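Local coordinates for protein FmtA (Staphylococcus aureus, PDB 5ZH8) that hydrolyses D-alanyl esters of wall teichoic acid and lipoteichoic acid as an esterase with a beta-lactamase-type fold, and affects the level of methicillin resistance, at residues 119-133 with 279-292. Sequence-based numbering, arbitrary orientation.
Sequences PNTMFLIGSAQKFST and LDQYYGAGNLYMTP
Phe123 and Met290 form a hydrogen-bonded pair where strands 123-124 and 288-290 run antiparallel in the small sheet of this beta-lactamase-like fold; strand 248-250 lies beyond 288-290. Phe123 N donates to Met290 O, and Met290 N returns a bond to Phe123 O (3.0 Å). Ile125 N continues the register to Leu288 O in a nearly straight bond (173°).

Ser127 and Lys130 lie in the S-x-x-K sequence of penicillin-binding proteins and class C beta-lactamases, a motif in which the serine is the nucleophile, so Ser127 probably plays that part here. Lys130 NZ, salt-bridged to Asp213, and Tyr211 OH both bond Ser127 OG, the former at 2.8 Å.

Apolar packing flanks the strands. CB of Leu124 sits over a face of the Tyr289 ring, 4.1 Å from its centroid. Ile125 CD1 lies alongside Leu288 CD2 at 3.6 Å. The CG2 branch of Ile125 meets CB and CG of Met290.

Beyond the strands, Thr291, the N-cap of helix 292-303, rests its CG2 methyl against the carbonyl oxygens of Pro119, Asn120 and Thr121.

Polar bonds tie helix 129-142 to the 284-287 turn. With CG anti to the backbone N (chi1 -166°) and the chain extended, Gln129 delivers its buried OE1 to Asn287 N (2.9 Å) and, more weakly, to the amides of Gly284 and Gly286. Its NE2 makes a bent bond (137°) to Asn287 OD1 at 3.1 Å; that OD1 sits about as close to Gln129 OE1, acceptor facing acceptor. Farther along the helix, Thr133 OG1, which also bonds Tyr231 OH, donates to Gly284 O at 2.8 Å, in the carbonyl plane on a lone pair.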
# COMPACT_ATOMS: atom_id res chain seq x y z
N PRO A 119 8.42 0.35 23.52
CA PRO A 119 9.45 1.30 23.07
C PRO A 119 10.73 0.62 22.57
O PRO A 119 11.47 1.21 21.79
CB PRO A 119 9.73 2.13 24.33
CG PRO A 119 8.44 2.10 25.09
CD PRO A 119 7.90 0.71 24.86
N ASN A 120 10.97 -0.61 23.01
CA ASN A 120 12.11 -1.40 22.54
C ASN A 120 11.96 -1.95 21.12
O ASN A 120 12.96 -2.30 20.49
CB ASN A 120 12.41 -2.55 23.51
CG ASN A 120 13.48 -2.20 24.50
OD1 ASN A 120 13.20 -1.90 25.67
ND2 ASN A 120 14.74 -2.19 24.04
N THR A 121 10.73 -2.03 20.63
CA THR A 121 10.48 -2.53 19.28
C THR A 121 11.19 -1.69 18.22
O THR A 121 11.06 -0.46 18.19
CB THR A 121 8.98 -2.53 18.95
OG1 THR A 121 8.27 -3.25 19.97
CG2 THR A 121 8.73 -3.17 17.60
N MET A 122 11.93 -2.38 17.36
CA MET A 122 12.68 -1.76 16.27
C MET A 122 11.98 -2.06 14.95
O MET A 122 11.66 -3.22 14.67
CB MET A 122 14.11 -2.29 16.24
CG MET A 122 14.89 -1.99 17.51
SD MET A 122 16.31 -3.05 17.79
CE MET A 122 17.48 -2.42 16.58
N PHE A 123 11.74 -1.03 14.16
CA PHE A 123 11.00 -1.15 12.91
C PHE A 123 11.91 -0.98 11.71
O PHE A 123 12.84 -0.20 11.74
CB PHE A 123 9.89 -0.11 12.85
CG PHE A 123 8.86 -0.26 13.93
CD1 PHE A 123 9.11 0.22 15.20
CD2 PHE A 123 7.66 -0.89 13.67
CE1 PHE A 123 8.18 0.08 16.20
CE2 PHE A 123 6.72 -1.03 14.67
CZ PHE A 123 6.98 -0.55 15.94
N LEU A 124 11.62 -1.73 10.65
CA LEU A 124 12.30 -1.58 9.37
C LEU A 124 12.04 -0.17 8.84
O LEU A 124 10.93 0.17 8.47
CB LEU A 124 11.79 -2.63 8.38
CG LEU A 124 12.34 -2.64 6.96
CD1 LEU A 124 13.86 -2.74 6.98
CD2 LEU A 124 11.74 -3.81 6.19
N ILE A 125 13.08 0.66 8.82
CA ILE A 125 12.92 2.06 8.44
C ILE A 125 12.87 2.25 6.93
O ILE A 125 12.55 3.35 6.47
CB ILE A 125 14.03 2.96 9.04
CG1 ILE A 125 15.40 2.71 8.39
CG2 ILE A 125 14.10 2.77 10.55
CD1 ILE A 125 16.49 3.66 8.87
N GLY A 126 13.18 1.19 6.18
CA GLY A 126 13.19 1.26 4.72
C GLY A 126 13.95 2.46 4.18
O GLY A 126 15.06 2.77 4.63
N SER A 127 13.32 3.18 3.26
CA SER A 127 13.96 4.28 2.55
C SER A 127 14.50 5.40 3.45
O SER A 127 15.28 6.24 2.99
CB SER A 127 12.98 4.89 1.55
OG SER A 127 13.67 5.71 0.65
N ALA A 128 14.10 5.42 4.72
CA ALA A 128 14.67 6.37 5.67
C ALA A 128 16.14 6.08 5.98
O ALA A 128 16.83 6.96 6.50
CB ALA A 128 13.85 6.42 6.95
N GLN A 129 16.63 4.88 5.67
CA GLN A 129 18.07 4.59 5.79
C GLN A 129 18.91 5.43 4.83
O GLN A 129 20.09 5.66 5.09
CB GLN A 129 18.39 3.11 5.58
CG GLN A 129 19.80 2.75 6.04
CD GLN A 129 20.19 1.31 5.76
OE1 GLN A 129 19.63 0.67 4.87
NE2 GLN A 129 21.17 0.81 6.51
N LYS A 130 18.31 5.89 3.74
CA LYS A 130 19.01 6.81 2.83
C LYS A 130 19.58 8.04 3.56
O LYS A 130 20.59 8.60 3.12
CB LYS A 130 18.07 7.26 1.71
CG LYS A 130 17.69 6.14 0.75
CD LYS A 130 16.92 6.68 -0.44
CE LYS A 130 16.60 5.58 -1.43
NZ LYS A 130 15.75 4.51 -0.84
N PHE A 131 18.94 8.46 4.65
CA PHE A 131 19.44 9.55 5.49
C PHE A 131 20.77 9.18 6.14
O PHE A 131 21.69 9.99 6.17
CB PHE A 131 18.39 9.91 6.55
CG PHE A 131 18.81 11.01 7.50
CD1 PHE A 131 19.36 12.19 7.04
CD2 PHE A 131 18.63 10.85 8.88
CE1 PHE A 131 19.74 13.20 7.92
CE2 PHE A 131 19.01 11.85 9.76
CZ PHE A 131 19.57 13.02 9.28
N SER A 132 20.86 7.96 6.65
CA SER A 132 22.12 7.43 7.19
C SER A 132 23.24 7.49 6.13
O SER A 132 24.34 7.98 6.41
CB SER A 132 21.90 5.99 7.69
OG SER A 132 23.12 5.27 7.79
N THR A 133 22.92 7.00 4.93
CA THR A 133 23.86 7.01 3.81
C THR A 133 24.24 8.45 3.39
O THR A 133 25.40 8.72 3.07
CB THR A 133 23.27 6.25 2.59
OG1 THR A 133 22.98 4.89 2.97
CG2 THR A 133 24.23 6.25 1.40
N LEU A 279 17.23 -8.09 2.14
CA LEU A 279 17.90 -7.06 2.93
C LEU A 279 19.42 -7.23 2.95
O LEU A 279 20.15 -6.30 3.30
CB LEU A 279 17.33 -7.04 4.35
CG LEU A 279 15.82 -6.77 4.48
CD1 LEU A 279 15.45 -6.65 5.95
CD2 LEU A 279 15.40 -5.53 3.72
N ASP A 280 19.90 -8.41 2.56
CA ASP A 280 21.35 -8.63 2.36
C ASP A 280 21.96 -7.80 1.22
O ASP A 280 23.15 -7.52 1.22
CB ASP A 280 21.66 -10.13 2.17
CG ASP A 280 20.88 -10.77 1.02
OD1 ASP A 280 19.94 -10.13 0.47
OD2 ASP A 280 21.21 -11.92 0.69
N GLN A 281 21.13 -7.39 0.26
CA GLN A 281 21.57 -6.59 -0.88
C GLN A 281 21.16 -5.11 -0.76
O GLN A 281 21.39 -4.33 -1.68
CB GLN A 281 21.00 -7.18 -2.17
CG GLN A 281 19.57 -6.74 -2.51
CD GLN A 281 18.78 -7.79 -3.27
OE1 GLN A 281 18.24 -7.51 -4.34
NE2 GLN A 281 18.69 -9.00 -2.72
N TYR A 282 20.56 -4.74 0.37
CA TYR A 282 19.95 -3.42 0.54
C TYR A 282 20.66 -2.52 1.55
O TYR A 282 20.03 -1.66 2.18
CB TYR A 282 18.46 -3.58 0.91
CG TYR A 282 17.53 -3.08 -0.17
CD1 TYR A 282 17.21 -1.72 -0.26
CD2 TYR A 282 16.99 -3.94 -1.12
CE1 TYR A 282 16.36 -1.25 -1.24
CE2 TYR A 282 16.15 -3.48 -2.11
CZ TYR A 282 15.84 -2.13 -2.17
OH TYR A 282 15.00 -1.67 -3.16
N TYR A 283 21.97 -2.69 1.68
CA TYR A 283 22.76 -1.87 2.60
C TYR A 283 22.80 -0.43 2.11
O TYR A 283 23.39 -0.14 1.08
CB TYR A 283 24.17 -2.43 2.77
CG TYR A 283 24.24 -3.61 3.71
CD1 TYR A 283 23.94 -4.89 3.27
CD2 TYR A 283 24.59 -3.44 5.04
CE1 TYR A 283 23.99 -5.97 4.13
CE2 TYR A 283 24.65 -4.51 5.91
CZ TYR A 283 24.35 -5.78 5.44
OH TYR A 283 24.41 -6.87 6.28
N GLY A 284 22.15 0.46 2.86
CA GLY A 284 22.14 1.88 2.56
C GLY A 284 20.83 2.43 2.03
O GLY A 284 20.62 3.64 2.06
N ALA A 285 19.95 1.56 1.55
CA ALA A 285 18.65 1.97 1.00
C ALA A 285 17.44 1.37 1.73
O ALA A 285 16.30 1.54 1.28
CB ALA A 285 18.58 1.64 -0.49
N GLY A 286 17.68 0.67 2.83
CA GLY A 286 16.59 0.25 3.72
C GLY A 286 16.64 -1.17 4.28
O GLY A 286 15.69 -1.92 4.12
N ASN A 287 17.74 -1.51 4.95
CA ASN A 287 17.83 -2.76 5.71
C ASN A 287 18.18 -2.50 7.18
O ASN A 287 18.73 -3.37 7.85
CB ASN A 287 18.83 -3.73 5.07
CG ASN A 287 20.27 -3.27 5.21
OD1 ASN A 287 20.55 -2.12 5.56
ND2 ASN A 287 21.20 -4.18 4.93
N LEU A 288 17.84 -1.31 7.66
CA LEU A 288 18.11 -0.92 9.04
C LEU A 288 16.84 -0.90 9.87
O LEU A 288 15.79 -0.49 9.38
CB LEU A 288 18.76 0.46 9.08
CG LEU A 288 19.40 0.88 10.40
CD1 LEU A 288 20.75 0.20 10.59
CD2 LEU A 288 19.52 2.39 10.43
N TYR A 289 16.95 -1.34 11.13
CA TYR A 289 15.84 -1.33 12.08
C TYR A 289 16.14 -0.35 13.21
O TYR A 289 17.23 -0.35 13.76
CB TYR A 289 15.64 -2.73 12.66
CG TYR A 289 15.00 -3.72 11.71
CD1 TYR A 289 15.70 -4.23 10.62
CD2 TYR A 289 13.69 -4.16 11.92
CE1 TYR A 289 15.11 -5.14 9.76
CE2 TYR A 289 13.09 -5.07 11.06
CZ TYR A 289 13.80 -5.56 9.99
OH TYR A 289 13.20 -6.45 9.13
N MET A 290 15.16 0.49 13.55
CA MET A 290 15.33 1.51 14.59
C MET A 290 14.12 1.55 15.51
O MET A 290 12.99 1.42 15.05
CB MET A 290 15.43 2.91 13.98
CG MET A 290 16.69 3.22 13.21
SD MET A 290 16.77 4.99 12.78
CE MET A 290 17.65 5.61 14.21
N THR A 291 14.37 1.79 16.79
CA THR A 291 13.32 2.27 17.68
C THR A 291 13.05 3.72 17.31
O THR A 291 13.98 4.44 16.97
CB THR A 291 13.72 2.20 19.17
OG1 THR A 291 14.92 2.94 19.39
CG2 THR A 291 13.93 0.77 19.62
N PRO A 292 11.78 4.14 17.36
CA PRO A 292 11.44 5.56 17.15
C PRO A 292 12.26 6.53 18.02
O PRO A 292 12.61 7.61 17.56
CB PRO A 292 9.96 5.62 17.53
CG PRO A 292 9.44 4.27 17.19
CD PRO A 292 10.57 3.30 17.45